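Local coordinates for protein chitinase (Thermococcus chitonophagus, PDB 5XSW) that probably cleaves internal linkages of chitin as an endochitinase, its catalytic domain and an N-terminal beta domain making up this chain, which is crystallised with bound sugar, at residues Asn185-Met190 / Asp283-Ala288; Trp289-Ile294 / Arg410-Arg415. All coordinates share one frame; numbering follows the deposited sequence.

Contact 1 of 2, residues Asn185-Met190 / Asp283-Ala288; sequences NKYFAM and DPNDTA
N185 and Y187 reach from the start of helix 186-199 onto P284 and N285, in the loop before helix 288-311. The N185 amide lies across the proline: ND2 is 3.7 Å from P284 CA, and its CB and CG pack against P284 CB. What turns the amide this way is its capping job. With chi1 at 60°, CG sits between the backbone N and the carbonyl carbon, and OD1 is brought back over the first helical turn. There it accepts from F188 N at 2.9 Å in a nearly straight bond (172°), and from Y187 N in a weak, bent one. OD1 thus faces the helix, and ND2 is left next to both P284 and the W289 ring.

Y187 meets the loop obliquely, through van der Waals approaches of ring carbons to oxygen atoms. Its CD2 is 3.3 Å from P284 O, while CE2 is 4.0 Å from N285 OD1. The N285 side chain runs alongside the ring and points the same way, the amide plane 55° from the ring plane, so the two flat groups are not stacked. One ring face carries K186 CG, 3.9 Å above its centre, and the phenol OH bonds D401 and a glycerol, while Y404 packs edge-to-face with the ring.

The loop holds its own shape: D286 N bonds D283 O, and D283 OD1 takes N285 N from above the carboxylate plane. D286 OD1 then accepts from A288 N at 3.0 Å on its anti side. An Asn N-cap on helix 186-199 thus meets, at the surface, a type I turn containing an Asx turn, followed by the Asp-capped start of helix 288-311.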
loop_
_atom_site.group_PDB
_atom_site.type_symbol
_atom_site.label_atom_id
_atom_site.label_comp_id
_atom_site.label_asym_id
_atom_site.label_seq_id
_atom_site.Cartn_x
_atom_site.Cartn_y
_atom_site.Cartn_z
ATOM N N ASN A 185 5.313 27.873 -3.499
ATOM C CA ASN A 185 4.183 28.805 -3.630
ATOM C C ASN A 185 3.369 28.791 -2.361
ATOM O O ASN A 185 3.606 27.968 -1.464
ATOM C CB ASN A 185 3.285 28.454 -4.826
ATOM C CG ASN A 185 2.681 27.044 -4.716
ATOM O OD1 ASN A 185 1.841 26.791 -3.872
ATOM N ND2 ASN A 185 3.028 26.150 -5.668
ATOM N N LYS A 186 2.408 29.702 -2.284
ATOM C CA LYS A 186 1.712 29.939 -1.034
ATOM C C LYS A 186 0.680 28.874 -0.808
ATOM O O LYS A 186 0.213 28.719 0.326
ATOM C CB LYS A 186 1.048 31.341 -1.082
ATOM C CG LYS A 186 -0.040 31.405 -2.166
ATOM C CD LYS A 186 -0.709 32.817 -2.189
ATOM C CE LYS A 186 0.171 33.910 -2.731
ATOM N NZ LYS A 186 -0.729 35.068 -3.122
ATOM N N TYR A 187 0.232 28.177 -1.870
ATOM C CA TYR A 187 -0.793 27.152 -1.642
ATOM C C TYR A 187 -0.141 25.957 -0.935
ATOM O O TYR A 187 -0.705 25.354 -0.026
ATOM C CB TYR A 187 -1.482 26.724 -2.960
ATOM C CG TYR A 187 -2.023 27.949 -3.643
ATOM C CD1 TYR A 187 -3.024 28.703 -3.040
ATOM C CD2 TYR A 187 -1.483 28.404 -4.850
ATOM C CE1 TYR A 187 -3.492 29.884 -3.643
ATOM C CE2 TYR A 187 -1.935 29.579 -5.441
ATOM C CZ TYR A 187 -2.955 30.300 -4.838
ATOM O OH TYR A 187 -3.399 31.471 -5.418
ATOM N N PHE A 188 1.056 25.639 -1.381
ATOM C CA PHE A 188 1.896 24.655 -0.692
ATOM C C PHE A 188 2.137 25.088 0.764
ATOM O O PHE A 188 2.047 24.265 1.709
ATOM C CB PHE A 188 3.254 24.509 -1.420
ATOM C CG PHE A 188 4.229 23.577 -0.686
ATOM C CD1 PHE A 188 3.949 22.213 -0.573
ATOM C CD2 PHE A 188 5.397 24.062 -0.142
ATOM C CE1 PHE A 188 4.878 21.325 0.115
ATOM C CE2 PHE A 188 6.296 23.208 0.559
ATOM C CZ PHE A 188 6.009 21.835 0.653
ATOM N N ALA A 189 2.453 26.374 0.955
ATOM C CA ALA A 189 2.680 26.868 2.341
ATOM C C ALA A 189 1.405 26.669 3.181
ATOM O O ALA A 189 1.449 26.241 4.357
ATOM C CB ALA A 189 3.107 28.376 2.336
ATOM N N MET A 190 0.240 26.967 2.601
ATOM C CA MET A 190 -0.986 26.723 3.367
ATOM C C MET A 190 -1.218 25.242 3.678
ATOM O O MET A 190 -1.775 24.915 4.720
ATOM C CB MET A 190 -2.231 27.309 2.641
ATOM C CG MET A 190 -2.191 28.850 2.684
ATOM S SD MET A 190 -3.724 29.544 1.944
ATOM C CE MET A 190 -3.312 29.420 0.289
ATOM N N ASP A 283 2.774 24.687 -12.410
ATOM C CA ASP A 283 1.579 25.505 -12.204
ATOM C C ASP A 283 1.280 25.584 -10.672
ATOM O O ASP A 283 0.979 24.562 -10.047
ATOM C CB ASP A 283 0.413 24.859 -12.934
ATOM C CG ASP A 283 -0.849 25.749 -12.979
ATOM O OD1 ASP A 283 -0.970 26.708 -12.208
ATOM O OD2 ASP A 283 -1.743 25.444 -13.776
ATOM N N PRO A 284 1.287 26.785 -10.081
ATOM C CA PRO A 284 1.000 26.843 -8.625
ATOM C C PRO A 284 -0.426 26.467 -8.302
ATOM O O PRO A 284 -0.749 26.163 -7.152
ATOM C CB PRO A 284 1.264 28.330 -8.253
ATOM C CG PRO A 284 1.196 29.065 -9.586
ATOM C CD PRO A 284 1.679 28.098 -10.641
ATOM N N ASN A 285 -1.286 26.464 -9.310
ATOM C CA ASN A 285 -2.680 26.075 -9.072
ATOM C C ASN A 285 -2.922 24.591 -9.073
ATOM O O ASN A 285 -4.061 24.134 -8.860
ATOM C CB ASN A 285 -3.599 26.695 -10.139
ATOM C CG ASN A 285 -3.540 28.211 -10.160
ATOM O OD1 ASN A 285 -3.347 28.883 -9.132
ATOM N ND2 ASN A 285 -3.700 28.762 -11.348
ATOM N N ASP A 286 -1.867 23.805 -9.293
ATOM C CA ASP A 286 -2.074 22.356 -9.246
ATOM C C ASP A 286 -2.523 22.001 -7.800
ATOM O O ASP A 286 -1.851 22.397 -6.847
ATOM C CB ASP A 286 -0.766 21.640 -9.632
ATOM C CG ASP A 286 -0.931 20.160 -9.794
ATOM O OD1 ASP A 286 -1.600 19.488 -8.971
ATOM O OD2 ASP A 286 -0.427 19.658 -10.817
ATOM N N THR A 287 -3.639 21.295 -7.642
ATOM C CA THR A 287 -4.195 21.088 -6.305
ATOM C C THR A 287 -3.288 20.204 -5.463
ATOM O O THR A 287 -3.385 20.208 -4.220
ATOM C CB THR A 287 -5.622 20.456 -6.346
ATOM O OG1 THR A 287 -5.602 19.178 -7.026
ATOM C CG2 THR A 287 -6.643 21.489 -7.018
ATOM N N ALA A 288 -2.401 19.439 -6.110
ATOM C CA ALA A 288 -1.466 18.576 -5.340
ATOM C C ALA A 288 -0.470 19.433 -4.519
ATOM O O ALA A 288 0.179 18.932 -3.618
ATOM C CB ALA A 288 -0.719 17.602 -6.320
#

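Contact 2 of 2, residues Trp289-Ile294 / Arg410-Arg415; sequences WITSPI and RQKFFR
T291 and K412 bring the two backbones together, their CA atoms 7.3 Å apart. Segment 289-294 lies in helix 288-311, kinked where P293 has no N-H to give to the preceding turn; segment 410-415 holds the last turn of helix 399-412 and the chain leaving it. F413 is the first residue to leave the helical backbone conformation. The C-terminal end of helix 399-412 and this next residue pack on helix 288-311 within the helical domain, a buried and largely apolar helix contact.

F413 points toward helix 288-311 and crosses I294 obliquely. Its CZ is 3.5 Å from I294 CG2, and its CE2 is 3.7 Å from I294 CD1, so both branches of the isoleucine touch the outer end of the ring. They can do so because CG2 lies anti to the backbone N while CG1, with chi1 at -68°, stands beside it. T291 CG2 reaches the same end at 3.8 Å from F413 CE2, and T291 O lies in plane at the ring edge. Cut back to an alanine, F413 would probably leave both I294 branches and the T291 methyl without their shared apolar partner and open a gap between helix 288-311 and the chain leaving helix 399-412.

K412 starts toward T291 and then turns off, its chain bent at chi2 (-67°). The amine thereby reaches D276 in a salt bridge, leaving CB and CG at the interface. T291 divides its branches likewise: OG1 bonds the backbone oxygen of Y277, while CG2 rests 3.5 Å from K412 CB and 3.6 Å from K412 CG.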
loop_
_atom_site.group_PDB
_atom_site.type_symbol
_atom_site.label_atom_id
_atom_site.label_comp_id
_atom_site.label_asym_id
_atom_site.label_seq_id
_atom_site.Cartn_x
_atom_site.Cartn_y
_atom_site.Cartn_z
ATOM N N TRP A 289 -0.320 20.721 -4.830
ATOM C CA TRP A 289 0.522 21.567 -3.970
ATOM C C TRP A 289 -0.097 21.638 -2.548
ATOM O O TRP A 289 0.591 21.786 -1.560
ATOM C CB TRP A 289 0.650 22.973 -4.534
ATOM C CG TRP A 289 1.660 23.040 -5.717
ATOM C CD1 TRP A 289 1.376 23.386 -7.035
ATOM C CD2 TRP A 289 3.035 22.769 -5.651
ATOM N NE1 TRP A 289 2.543 23.315 -7.780
ATOM C CE2 TRP A 289 3.579 22.982 -6.942
ATOM C CE3 TRP A 289 3.906 22.378 -4.598
ATOM C CZ2 TRP A 289 4.936 22.805 -7.222
ATOM C CZ3 TRP A 289 5.278 22.223 -4.881
ATOM C CH2 TRP A 289 5.778 22.436 -6.186
ATOM N N ILE A 290 -1.403 21.529 -2.471
ATOM C CA ILE A 290 -2.072 21.558 -1.183
ATOM C C ILE A 290 -2.202 20.154 -0.602
ATOM O O ILE A 290 -1.902 19.925 0.575
ATOM C CB ILE A 290 -3.480 22.185 -1.329
ATOM C CG1 ILE A 290 -3.358 23.664 -1.679
ATOM C CG2 ILE A 290 -4.318 21.938 -0.072
ATOM C CD1 ILE A 290 -4.767 24.334 -2.152
ATOM N N THR A 291 -2.677 19.197 -1.402
ATOM C CA THR A 291 -2.918 17.875 -0.847
ATOM C C THR A 291 -1.629 17.120 -0.491
ATOM O O THR A 291 -1.645 16.346 0.471
ATOM C CB THR A 291 -3.766 16.962 -1.788
ATOM O OG1 THR A 291 -3.180 16.895 -3.101
ATOM C CG2 THR A 291 -5.202 17.515 -1.899
ATOM N N SER A 292 -0.531 17.346 -1.210
ATOM C CA SER A 292 0.608 16.442 -1.026
ATOM C C SER A 292 1.311 16.617 0.363
ATOM O O SER A 292 1.682 15.628 0.961
ATOM C CB SER A 292 1.647 16.557 -2.158
ATOM O OG SER A 292 2.322 17.800 -2.293
ATOM N N PRO A 293 1.478 17.854 0.868
ATOM C CA PRO A 293 2.047 17.896 2.233
ATOM C C PRO A 293 1.111 17.317 3.306
ATOM O O PRO A 293 1.592 16.724 4.277
ATOM C CB PRO A 293 2.329 19.419 2.454
ATOM C CG PRO A 293 1.352 20.111 1.466
ATOM C CD PRO A 293 1.428 19.190 0.253
ATOM N N ILE A 294 -0.192 17.397 3.116
ATOM C CA ILE A 294 -1.102 16.739 4.059
ATOM C C ILE A 294 -1.001 15.208 3.966
ATOM O O ILE A 294 -0.941 14.494 4.992
ATOM C CB ILE A 294 -2.545 17.244 3.801
ATOM C CG1 ILE A 294 -2.589 18.731 4.216
ATOM C CG2 ILE A 294 -3.564 16.411 4.619
ATOM C CD1 ILE A 294 -3.678 19.517 3.413
ATOM N N ARG A 410 -12.130 20.773 0.901
ATOM C CA ARG A 410 -13.447 20.107 0.865
ATOM C C ARG A 410 -13.548 19.040 -0.225
ATOM O O ARG A 410 -14.213 18.004 -0.034
ATOM C CB ARG A 410 -14.553 21.142 0.624
ATOM C CG ARG A 410 -15.954 20.583 0.875
ATOM C CD ARG A 410 -16.969 21.703 0.886
ATOM N NE ARG A 410 -18.316 21.217 1.199
ATOM C CZ ARG A 410 -19.430 21.910 0.955
ATOM N NH1 ARG A 410 -19.355 23.124 0.405
ATOM N NH2 ARG A 410 -20.616 21.389 1.262
ATOM N N GLN A 411 -12.926 19.294 -1.371
ATOM C CA GLN A 411 -12.913 18.307 -2.463
ATOM C C GLN A 411 -12.079 17.075 -2.161
ATOM O O GLN A 411 -12.394 15.958 -2.604
ATOM C CB GLN A 411 -12.346 18.916 -3.744
ATOM C CG GLN A 411 -13.240 19.999 -4.390
ATOM C CD GLN A 411 -12.517 20.782 -5.526
ATOM O OE1 GLN A 411 -11.359 20.487 -5.880
ATOM N NE2 GLN A 411 -13.207 21.774 -6.087
ATOM N N LYS A 412 -10.961 17.272 -1.474
ATOM C CA LYS A 412 -10.002 16.172 -1.358
ATOM C C LYS A 412 -9.959 15.429 -0.008
ATOM O O LYS A 412 -9.448 14.309 0.048
ATOM C CB LYS A 412 -8.598 16.698 -1.665
ATOM C CG LYS A 412 -8.576 17.461 -3.044
ATOM C CD LYS A 412 -8.837 16.481 -4.209
ATOM C CE LYS A 412 -8.815 17.258 -5.599
ATOM N NZ LYS A 412 -9.038 16.249 -6.691
ATOM N N PHE A 413 -10.448 16.059 1.057
ATOM C CA PHE A 413 -10.457 15.418 2.368
ATOM C C PHE A 413 -11.852 15.311 3.000
ATOM O O PHE A 413 -12.790 15.980 2.576
ATOM C CB PHE A 413 -9.469 16.159 3.297
ATOM C CG PHE A 413 -8.041 16.126 2.762
ATOM C CD1 PHE A 413 -7.332 14.922 2.709
ATOM C CD2 PHE A 413 -7.448 17.260 2.306
ATOM C CE1 PHE A 413 -6.038 14.864 2.218
ATOM C CE2 PHE A 413 -6.138 17.243 1.818
ATOM C CZ PHE A 413 -5.425 16.051 1.732
ATOM N N PHE A 414 -11.961 14.424 3.990
ATOM C CA PHE A 414 -13.238 14.082 4.645
ATOM C C PHE A 414 -14.101 13.304 3.693
ATOM O O PHE A 414 -13.896 13.285 2.467
ATOM C CB PHE A 414 -14.006 15.310 5.160
ATOM C CG PHE A 414 -13.234 16.143 6.140
ATOM C CD1 PHE A 414 -13.131 15.755 7.457
ATOM C CD2 PHE A 414 -12.645 17.337 5.742
ATOM C CE1 PHE A 414 -12.409 16.542 8.392
ATOM C CE2 PHE A 414 -11.929 18.126 6.635
ATOM C CZ PHE A 414 -11.807 17.729 7.973
ATOM N N ARG A 415 -15.073 12.659 4.290
ATOM C CA ARG A 415 -16.001 11.738 3.642
ATOM C C ARG A 415 -17.373 12.397 3.785
ATOM O O ARG A 415 -17.597 13.155 4.729
ATOM C CB ARG A 415 -15.853 10.365 4.349
ATOM C CG ARG A 415 -16.653 9.199 3.949
ATOM C CD ARG A 415 -16.147 7.944 4.681
ATOM N NE ARG A 415 -14.845 7.539 4.143
ATOM C CZ ARG A 415 -14.644 6.511 3.332
ATOM N NH1 ARG A 415 -15.660 5.722 2.974
ATOM N NH2 ARG A 415 -13.415 6.275 2.878
#

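Contact 1 closes before contact 2 opens along the chain, and their centres lie 12 Å apart on the same side of the chain's centre. They run straight into each other: A288 ends the loop half of contact 1, and W289 begins the helix half of contact 2, both in helix 288-311. W289 also bridges them in space, its NE1 3.0 Å from D283 O in a weak hydrogen bond and its CD2 3.4 Å from N185 ND2. The start of helix 288-311 packs on the start of helix 186-199 (I290 on Y187, P293 on F188) and on the end of helix 399-412, joining parts of the helical domain far apart in sequence, from the surface inward.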